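Long-range contacts in putative deoxyribonuclease yjjV (PDB 1ZZM), which probably hydrolyses ester bonds as a TatD-type metal-dependent hydrolase, binding two divalent metal cations in its active site: residues F5-H11 with V33-P39; P16-D20 with P220-E224; L81-E86 with L122-L128. One frame throughout, in Å; residues are numbered along the deposited sequence.

Contact 1 of 3, residues F5-H11 with V33-P39; sequences FIDTHCH and VGKIIVP. With ZN (zinc ion), chain B.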
# COMPACT_ATOMS: atom_id res chain seq x y z
N PHE A 5 10.81 7.82 -8.22
CA PHE A 5 9.53 7.35 -7.63
C PHE A 5 9.68 6.07 -6.81
O PHE A 5 10.56 5.24 -7.09
CB PHE A 5 8.54 6.99 -8.74
CG PHE A 5 8.36 8.05 -9.76
CD1 PHE A 5 7.78 9.27 -9.42
CD2 PHE A 5 8.77 7.83 -11.07
CE1 PHE A 5 7.61 10.28 -10.39
CE2 PHE A 5 8.61 8.82 -12.04
CZ PHE A 5 8.03 10.05 -11.70
N ILE A 6 8.81 5.89 -5.81
CA ILE A 6 8.78 4.68 -5.00
C ILE A 6 7.35 4.15 -5.13
O ILE A 6 6.41 4.87 -4.79
CB ILE A 6 9.03 4.93 -3.48
CG1 ILE A 6 10.40 5.56 -3.26
CG2 ILE A 6 8.96 3.58 -2.73
CD1 ILE A 6 11.51 4.68 -3.57
N ASP A 7 7.18 2.94 -5.67
CA ASP A 7 5.85 2.35 -5.72
C ASP A 7 5.67 1.75 -4.33
O ASP A 7 6.23 0.69 -4.02
CB ASP A 7 5.76 1.23 -6.76
CG ASP A 7 4.33 0.67 -6.91
OD1 ASP A 7 3.44 0.97 -6.06
OD2 ASP A 7 4.09 -0.06 -7.89
N THR A 8 4.89 2.42 -3.48
CA THR A 8 4.68 1.90 -2.13
C THR A 8 3.71 0.72 -2.00
O THR A 8 3.40 0.30 -0.88
CB THR A 8 4.21 3.00 -1.18
OG1 THR A 8 2.95 3.52 -1.64
CG2 THR A 8 5.26 4.14 -1.15
N HIS A 9 3.27 0.14 -3.11
CA HIS A 9 2.33 -0.98 -2.97
C HIS A 9 2.27 -1.77 -4.29
O HIS A 9 1.53 -1.41 -5.20
CB HIS A 9 0.94 -0.41 -2.65
CG HIS A 9 -0.04 -1.43 -2.14
ND1 HIS A 9 -0.39 -1.54 -0.82
CD2 HIS A 9 -0.75 -2.38 -2.81
CE1 HIS A 9 -1.28 -2.51 -0.68
NE2 HIS A 9 -1.51 -3.03 -1.87
N CYS A 10 3.07 -2.81 -4.39
CA CYS A 10 3.05 -3.64 -5.59
C CYS A 10 3.15 -5.09 -5.18
O CYS A 10 4.08 -5.48 -4.46
CB CYS A 10 4.23 -3.27 -6.51
SG CYS A 10 4.31 -4.34 -8.01
N HIS A 11 2.20 -5.91 -5.63
CA HIS A 11 2.19 -7.34 -5.30
C HIS A 11 3.12 -8.03 -6.28
O HIS A 11 2.71 -8.80 -7.15
CB HIS A 11 0.76 -7.87 -5.41
CG HIS A 11 -0.15 -7.33 -4.34
ND1 HIS A 11 -0.12 -7.80 -3.05
CD2 HIS A 11 -1.00 -6.28 -4.34
CE1 HIS A 11 -0.91 -7.07 -2.29
NE2 HIS A 11 -1.46 -6.13 -3.05
N VAL A 33 11.05 4.31 -11.35
CA VAL A 33 10.57 3.64 -10.13
C VAL A 33 11.74 2.84 -9.57
O VAL A 33 11.99 1.72 -9.97
CB VAL A 33 9.33 2.72 -10.45
CG1 VAL A 33 8.79 2.08 -9.19
CG2 VAL A 33 8.26 3.55 -11.11
N GLY A 34 12.42 3.43 -8.60
CA GLY A 34 13.63 2.84 -8.03
C GLY A 34 13.51 1.86 -6.89
O GLY A 34 14.44 1.06 -6.67
N LYS A 35 12.41 1.94 -6.14
CA LYS A 35 12.16 1.01 -5.03
C LYS A 35 10.69 0.64 -5.08
O LYS A 35 9.84 1.42 -5.54
CB LYS A 35 12.48 1.65 -3.67
CG LYS A 35 13.99 1.90 -3.49
CD LYS A 35 14.33 2.52 -2.17
CE LYS A 35 15.83 2.41 -1.94
NZ LYS A 35 16.60 2.96 -3.08
N ILE A 36 10.39 -0.56 -4.60
CA ILE A 36 9.02 -1.04 -4.59
C ILE A 36 8.76 -1.75 -3.26
O ILE A 36 9.59 -2.56 -2.83
CB ILE A 36 8.83 -2.06 -5.75
CG1 ILE A 36 9.11 -1.35 -7.08
CG2 ILE A 36 7.41 -2.66 -5.70
CD1 ILE A 36 9.05 -2.27 -8.30
N ILE A 37 7.65 -1.44 -2.60
CA ILE A 37 7.30 -2.11 -1.35
C ILE A 37 6.28 -3.19 -1.70
O ILE A 37 5.25 -2.89 -2.36
CB ILE A 37 6.66 -1.12 -0.35
CG1 ILE A 37 7.68 -0.04 0.06
CG2 ILE A 37 6.20 -1.85 0.89
CD1 ILE A 37 8.12 0.84 -1.07
N VAL A 38 6.57 -4.42 -1.27
CA VAL A 38 5.77 -5.62 -1.55
C VAL A 38 5.04 -6.10 -0.30
O VAL A 38 5.64 -6.67 0.60
CB VAL A 38 6.68 -6.79 -2.04
CG1 VAL A 38 5.84 -7.98 -2.47
CG2 VAL A 38 7.58 -6.30 -3.19
N PRO A 39 3.72 -5.85 -0.22
CA PRO A 39 2.98 -6.30 0.96
C PRO A 39 2.47 -7.72 0.77
O PRO A 39 1.94 -8.06 -0.31
CB PRO A 39 1.87 -5.27 1.08
CG PRO A 39 1.61 -4.85 -0.32
CD PRO A 39 2.90 -5.00 -1.10
ZN ZN B . -2.67 -4.71 -2.34
O HOH W 1 1.67 -9.82 -2.41
O HOH W 2 -4.66 -5.02 -2.46
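Pro39 lies with its CG over one face of the His9 ring, a CH-pi contact 3.8 Å from CG to the ring centroid, beside a zinc ion that His9 and His11 bind through NE2. Proline suits the spot because it sets an apolar CH2 group, CG, over the imidazole face. On His11 the remaining nitrogen, ND1, gives its proton to a water that in turn donates to Pro39 O, which probably helps hold that ring's rotation. Residues 5-7 and 33-39 run parallel, Ile37 N donating to Asp7 O at 2.9 Å and Asp7 N to Lys35 O. Past the strand, Asp7 OD1 accepts from His9 N in an Asx turn while OD2 is hydrogen-bonded to Thr206 OG1, and Cys10 N then returns to Ile37 O at 3.0 Å. With its CG2 anti to the backbone N, Ile6 sets that methyl 3.3 Å from Ile37 CD1, a tight fit between branched side chains. An alanine in place of Ile6 removes both branches and is likely to leave a gap beside Ile37 CD1 and toward helix 241-256. The pairing belongs to the beta-alpha-beta unit formed by strand 5-7, helix 21-30 and strand 33-39, part of a TIM-barrel-type fold; helix 241-256 packs on Ile6, strand 59-63 flanks strand 33-39, and Ile131 of strand 130-135 touches His9 and Ile37.

Contact 2 of 3, residues P16-D20 with P220-E224; sequences PFSGD and PNRPE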
# COMPACT_ATOMS: atom_id res chain seq x y z
N PRO A 16 2.23 -10.93 -13.42
CA PRO A 16 3.26 -11.40 -14.35
C PRO A 16 4.71 -11.22 -13.89
O PRO A 16 5.64 -11.54 -14.65
CB PRO A 16 2.96 -10.57 -15.60
CG PRO A 16 2.66 -9.23 -15.01
CD PRO A 16 1.76 -9.58 -13.80
N PHE A 17 4.93 -10.75 -12.66
CA PHE A 17 6.30 -10.49 -12.20
C PHE A 17 7.07 -11.71 -11.70
O PHE A 17 8.31 -11.77 -11.79
CB PHE A 17 6.27 -9.42 -11.09
CG PHE A 17 5.28 -8.33 -11.36
CD1 PHE A 17 5.46 -7.46 -12.43
CD2 PHE A 17 4.11 -8.24 -10.60
CE1 PHE A 17 4.48 -6.51 -12.76
CE2 PHE A 17 3.13 -7.29 -10.91
CZ PHE A 17 3.31 -6.43 -11.99
N SER A 18 6.33 -12.68 -11.17
CA SER A 18 6.93 -13.89 -10.63
C SER A 18 7.66 -14.60 -11.75
O SER A 18 7.06 -14.88 -12.79
CB SER A 18 5.83 -14.79 -10.05
OG SER A 18 6.42 -15.94 -9.46
N GLY A 19 8.94 -14.88 -11.55
CA GLY A 19 9.74 -15.55 -12.57
C GLY A 19 10.27 -14.61 -13.64
O GLY A 19 10.99 -15.04 -14.54
N ASP A 20 9.91 -13.34 -13.56
CA ASP A 20 10.37 -12.35 -14.54
C ASP A 20 10.82 -11.10 -13.79
O ASP A 20 10.70 -9.98 -14.29
CB ASP A 20 9.22 -11.98 -15.52
CG ASP A 20 9.68 -11.07 -16.67
OD1 ASP A 20 10.78 -11.32 -17.21
OD2 ASP A 20 8.94 -10.12 -17.04
N PRO A 220 -2.38 -6.81 -17.23
CA PRO A 220 -1.92 -6.46 -15.88
C PRO A 220 -1.29 -5.10 -15.69
O PRO A 220 -0.62 -4.56 -16.58
CB PRO A 220 -0.96 -7.61 -15.53
CG PRO A 220 -0.53 -8.14 -16.86
CD PRO A 220 -1.73 -8.04 -17.73
N ASN A 221 -1.51 -4.52 -14.51
CA ASN A 221 -0.91 -3.24 -14.18
C ASN A 221 0.54 -3.61 -13.82
O ASN A 221 0.83 -4.74 -13.47
CB ASN A 221 -1.62 -2.64 -12.94
CG ASN A 221 -1.31 -1.16 -12.77
OD1 ASN A 221 -0.73 -0.55 -13.64
ND2 ASN A 221 -1.74 -0.58 -11.64
N ARG A 222 1.44 -2.65 -13.92
CA ARG A 222 2.85 -2.90 -13.64
C ARG A 222 3.38 -1.71 -12.85
O ARG A 222 2.88 -0.60 -12.98
CB ARG A 222 3.62 -3.07 -14.97
CG ARG A 222 3.11 -4.20 -15.85
CD ARG A 222 4.08 -4.42 -17.03
NE ARG A 222 5.42 -4.79 -16.57
CZ ARG A 222 5.82 -6.05 -16.37
NH1 ARG A 222 5.00 -7.04 -16.61
NH2 ARG A 222 7.04 -6.30 -15.89
N PRO A 223 4.41 -1.92 -12.01
CA PRO A 223 4.94 -0.81 -11.21
C PRO A 223 5.45 0.41 -11.96
O PRO A 223 5.39 1.51 -11.42
CB PRO A 223 6.02 -1.49 -10.33
CG PRO A 223 6.46 -2.66 -11.21
CD PRO A 223 5.16 -3.17 -11.77
N GLU A 224 5.90 0.24 -13.21
CA GLU A 224 6.37 1.41 -13.94
C GLU A 224 5.21 2.39 -14.16
O GLU A 224 5.44 3.56 -14.46
CB GLU A 224 7.00 1.03 -15.31
CG GLU A 224 6.14 0.11 -16.13
CD GLU A 224 6.40 -1.35 -15.83
OE1 GLU A 224 6.65 -1.69 -14.65
OE2 GLU A 224 6.35 -2.17 -16.77
O HOH W 3 6.45 -9.66 -16.35
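Phe17 to Asp20 form a type II beta turn, closed by Asp20 N donating to Phe17 O at 2.9 Å; the ends of the turn, Phe17 and Asp20, together with Pro16, meet the loop segment 220-224 with no direct hydrogen bond between the two. Gly19 fits the turn because at its backbone angles, with positive phi, a side chain would be jammed against the preceding carbonyl oxygen. Pro16 follows a cis peptide bond. Both segments belong to loops of the TIM-barrel-type fold, one leading from strand 5-7 to helix 21-30, the other from strand 202-204 to helix 226-236. Their backbones stay well apart, 7.3 Å between Pro16 CA and Pro220 CA, so side chains bridge the interval. Phe17 reaches across with CG anti to its carbonyl carbon (chi1 -39°), presenting the CE1 and CZ end of its ring. CE1 sits over the centre of the Arg222 guanidinium face, 3.9 Å from Arg222 CZ, the ring edge toward the cation and the two planes 64° apart. The same CE1 touches Pro223 CD at 3.5 Å, while Phe12 lies against Phe17 with its ring nearly parallel. A large flat hydrocarbon suits this place, meeting a proline and a guanidinium face together. Pro16 CD lies 3.8 Å from Pro220 CB, a rigid apolar pair toward solvent. Arg222 bends at chi3, and its NE donates to Glu224 OE2 at 2.8 Å in a salt bridge lying close to the guanidinium plane, which should help hold the guanidinium face against Phe17 CE1. A water completes the link: it accepts from Arg222 NH1 at 3.0 Å and donates to both Pro16 O and Asp20 OD2, the latter at 2.6 Å.

Contact 3 of 3, residues L81-E86 with L122-L128; sequences LQQALE and LAKRYDL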
# COMPACT_ATOMS: atom_id res chain seq x y z
N LEU A 81 3.03 -14.85 11.57
CA LEU A 81 3.28 -13.41 11.38
C LEU A 81 4.08 -12.87 12.59
O LEU A 81 5.11 -12.19 12.42
CB LEU A 81 1.93 -12.70 11.25
CG LEU A 81 2.04 -11.17 11.21
CD1 LEU A 81 2.96 -10.76 10.01
CD2 LEU A 81 0.62 -10.56 11.05
N GLN A 82 3.62 -13.19 13.80
CA GLN A 82 4.33 -12.72 14.99
C GLN A 82 5.77 -13.24 15.04
O GLN A 82 6.70 -12.47 15.27
CB GLN A 82 3.55 -13.08 16.27
CG GLN A 82 4.22 -12.60 17.56
CD GLN A 82 5.22 -13.62 18.11
OE1 GLN A 82 4.92 -14.81 18.18
NE2 GLN A 82 6.42 -13.15 18.50
N GLN A 83 5.97 -14.54 14.81
CA GLN A 83 7.33 -15.07 14.83
C GLN A 83 8.20 -14.44 13.75
O GLN A 83 9.40 -14.20 13.98
CB GLN A 83 7.33 -16.58 14.63
CG GLN A 83 6.73 -17.32 15.76
CD GLN A 83 6.73 -18.81 15.46
OE1 GLN A 83 6.91 -19.24 14.31
NE2 GLN A 83 6.50 -19.60 16.48
N ALA A 84 7.62 -14.20 12.57
CA ALA A 84 8.41 -13.59 11.51
C ALA A 84 8.82 -12.19 11.93
O ALA A 84 9.99 -11.81 11.79
CB ALA A 84 7.61 -13.54 10.20
N LEU A 85 7.87 -11.43 12.45
CA LEU A 85 8.16 -10.07 12.89
C LEU A 85 9.24 -10.06 14.01
O LEU A 85 10.11 -9.18 14.02
CB LEU A 85 6.89 -9.40 13.41
CG LEU A 85 5.83 -9.19 12.30
CD1 LEU A 85 4.59 -8.54 12.90
CD2 LEU A 85 6.43 -8.28 11.17
N GLU A 86 9.14 -11.00 14.94
CA GLU A 86 10.08 -11.12 16.07
C GLU A 86 11.52 -11.26 15.56
O GLU A 86 12.45 -10.72 16.15
CB GLU A 86 9.69 -12.33 16.91
CG GLU A 86 10.65 -12.75 18.00
CD GLU A 86 10.82 -11.72 19.09
OE1 GLU A 86 9.89 -10.91 19.32
OE2 GLU A 86 11.89 -11.72 19.74
N LEU A 122 0.11 -6.33 16.73
CA LEU A 122 1.47 -6.72 16.38
C LEU A 122 2.29 -5.54 15.87
O LEU A 122 3.47 -5.40 16.21
CB LEU A 122 1.48 -7.84 15.34
CG LEU A 122 1.10 -9.19 15.93
CD1 LEU A 122 0.87 -10.25 14.85
CD2 LEU A 122 2.22 -9.62 16.88
N ALA A 123 1.66 -4.67 15.09
CA ALA A 123 2.36 -3.50 14.57
C ALA A 123 2.78 -2.65 15.77
O ALA A 123 3.88 -2.10 15.77
CB ALA A 123 1.48 -2.71 13.61
N LYS A 124 1.91 -2.54 16.77
CA LYS A 124 2.26 -1.75 17.96
C LYS A 124 3.40 -2.38 18.72
O LYS A 124 4.33 -1.69 19.14
CB LYS A 124 1.06 -1.57 18.88
CG LYS A 124 0.14 -0.46 18.39
CD LYS A 124 -1.28 -0.55 18.97
CE LYS A 124 -1.34 -0.11 20.39
NZ LYS A 124 -2.78 -0.07 20.81
N ARG A 125 3.32 -3.70 18.89
CA ARG A 125 4.35 -4.43 19.64
C ARG A 125 5.73 -4.30 18.99
O ARG A 125 6.75 -4.11 19.66
CB ARG A 125 3.99 -5.92 19.73
CG ARG A 125 5.05 -6.74 20.46
CD ARG A 125 4.68 -8.21 20.56
NE ARG A 125 5.79 -9.00 21.11
CZ ARG A 125 5.75 -10.32 21.25
NH1 ARG A 125 4.68 -11.00 20.87
NH2 ARG A 125 6.79 -10.96 21.79
N TYR A 126 5.76 -4.40 17.67
CA TYR A 126 7.03 -4.34 16.97
C TYR A 126 7.40 -2.97 16.42
O TYR A 126 8.39 -2.85 15.70
CB TYR A 126 7.02 -5.41 15.88
CG TYR A 126 7.09 -6.80 16.49
CD1 TYR A 126 8.27 -7.26 17.08
CD2 TYR A 126 5.95 -7.63 16.57
CE1 TYR A 126 8.33 -8.49 17.73
CE2 TYR A 126 6.01 -8.88 17.24
CZ TYR A 126 7.21 -9.29 17.81
OH TYR A 126 7.33 -10.51 18.45
N ASP A 127 6.58 -1.97 16.77
CA ASP A 127 6.81 -0.57 16.38
C ASP A 127 6.92 -0.41 14.86
O ASP A 127 7.93 0.07 14.35
CB ASP A 127 8.11 -0.10 17.09
CG ASP A 127 8.30 1.44 17.08
OD1 ASP A 127 7.32 2.20 17.02
OD2 ASP A 127 9.47 1.88 17.14
N LEU A 128 5.88 -0.83 14.15
CA LEU A 128 5.88 -0.74 12.68
C LEU A 128 4.64 -0.07 12.17
O LEU A 128 3.60 -0.13 12.82
CB LEU A 128 5.90 -2.14 12.06
CG LEU A 128 7.19 -2.93 12.27
CD1 LEU A 128 7.00 -4.43 11.97
CD2 LEU A 128 8.22 -2.31 11.35
O HOH W 4 9.59 -10.22 21.77
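Tyr126 lays one face of its ring over Leu85, whose CB stands 4.0 Å from the ring centroid in a CH-pi contact, while Arg125 CG lies over the opposite face. The hydroxyl end is held by two hydrogen bonds. Gln82 NE2 donates to Tyr126 OH at 2.8 Å in a nearly straight bond (167°), its amide almost coplanar with the ring, and the hydroxyl donates onward to the anti lone pair of Glu86 OE1 at 2.7 Å. A bend at chi2 (-88°) turns the Gln82 amide toward the hydroxyl. Tyrosine thus serves twice, an apolar face for leucine and a hydroxyl that both accepts and donates. The Arg125 guanidinium lies over that hydroxyl, its plane parallel to the Gln82 amide within 3°. Its charge pairs with Glu86 only at long range, 4.0 Å from NH2 to OE1 with the oxygen out of the guanidinium plane, but a water joins these two atoms. Away from the hydroxyl the contact is leucine on leucine: Leu122 CD1 meets Leu81 CD2 at 3.8 Å, and Leu85 CD2 meets Leu128 CD1. Helix 109-125 ends here in a Schellman motif, with Asp127 at positive phi and Leu128 N bonded to Ala123 O. The contact packs helix 75-87 against the end of helix 109-125; on the strand side, Val95 of strand 95-101 touches Leu85, Ala123 and Leu128, and Leu63 of strand 59-63 touches Leu81.

Contacts 1 and 2 adjoin, their centres 12 Å apart: Pro223 CB packs 3.4 Å from Asp7 OD2, and Phe17 CD2 lies 3.8 Å from His11 O. Their segments alternate along the chain. Contact 2 also lies near the metal site that contact 1 helps to build, the Phe17 side chain being about 6 Å from that of His11; this site also includes Glu97 and Asp207, with a water bound to the zinc. The Asn221 side chain remains about 10 Å from a zinc ion. Contact 3 is more remote, centred 21 Å from contact 1 and 28 Å from contact 2, on the helical outside of the fold; the Leu81 side chain nevertheless comes within about 10 Å of that of Glu97.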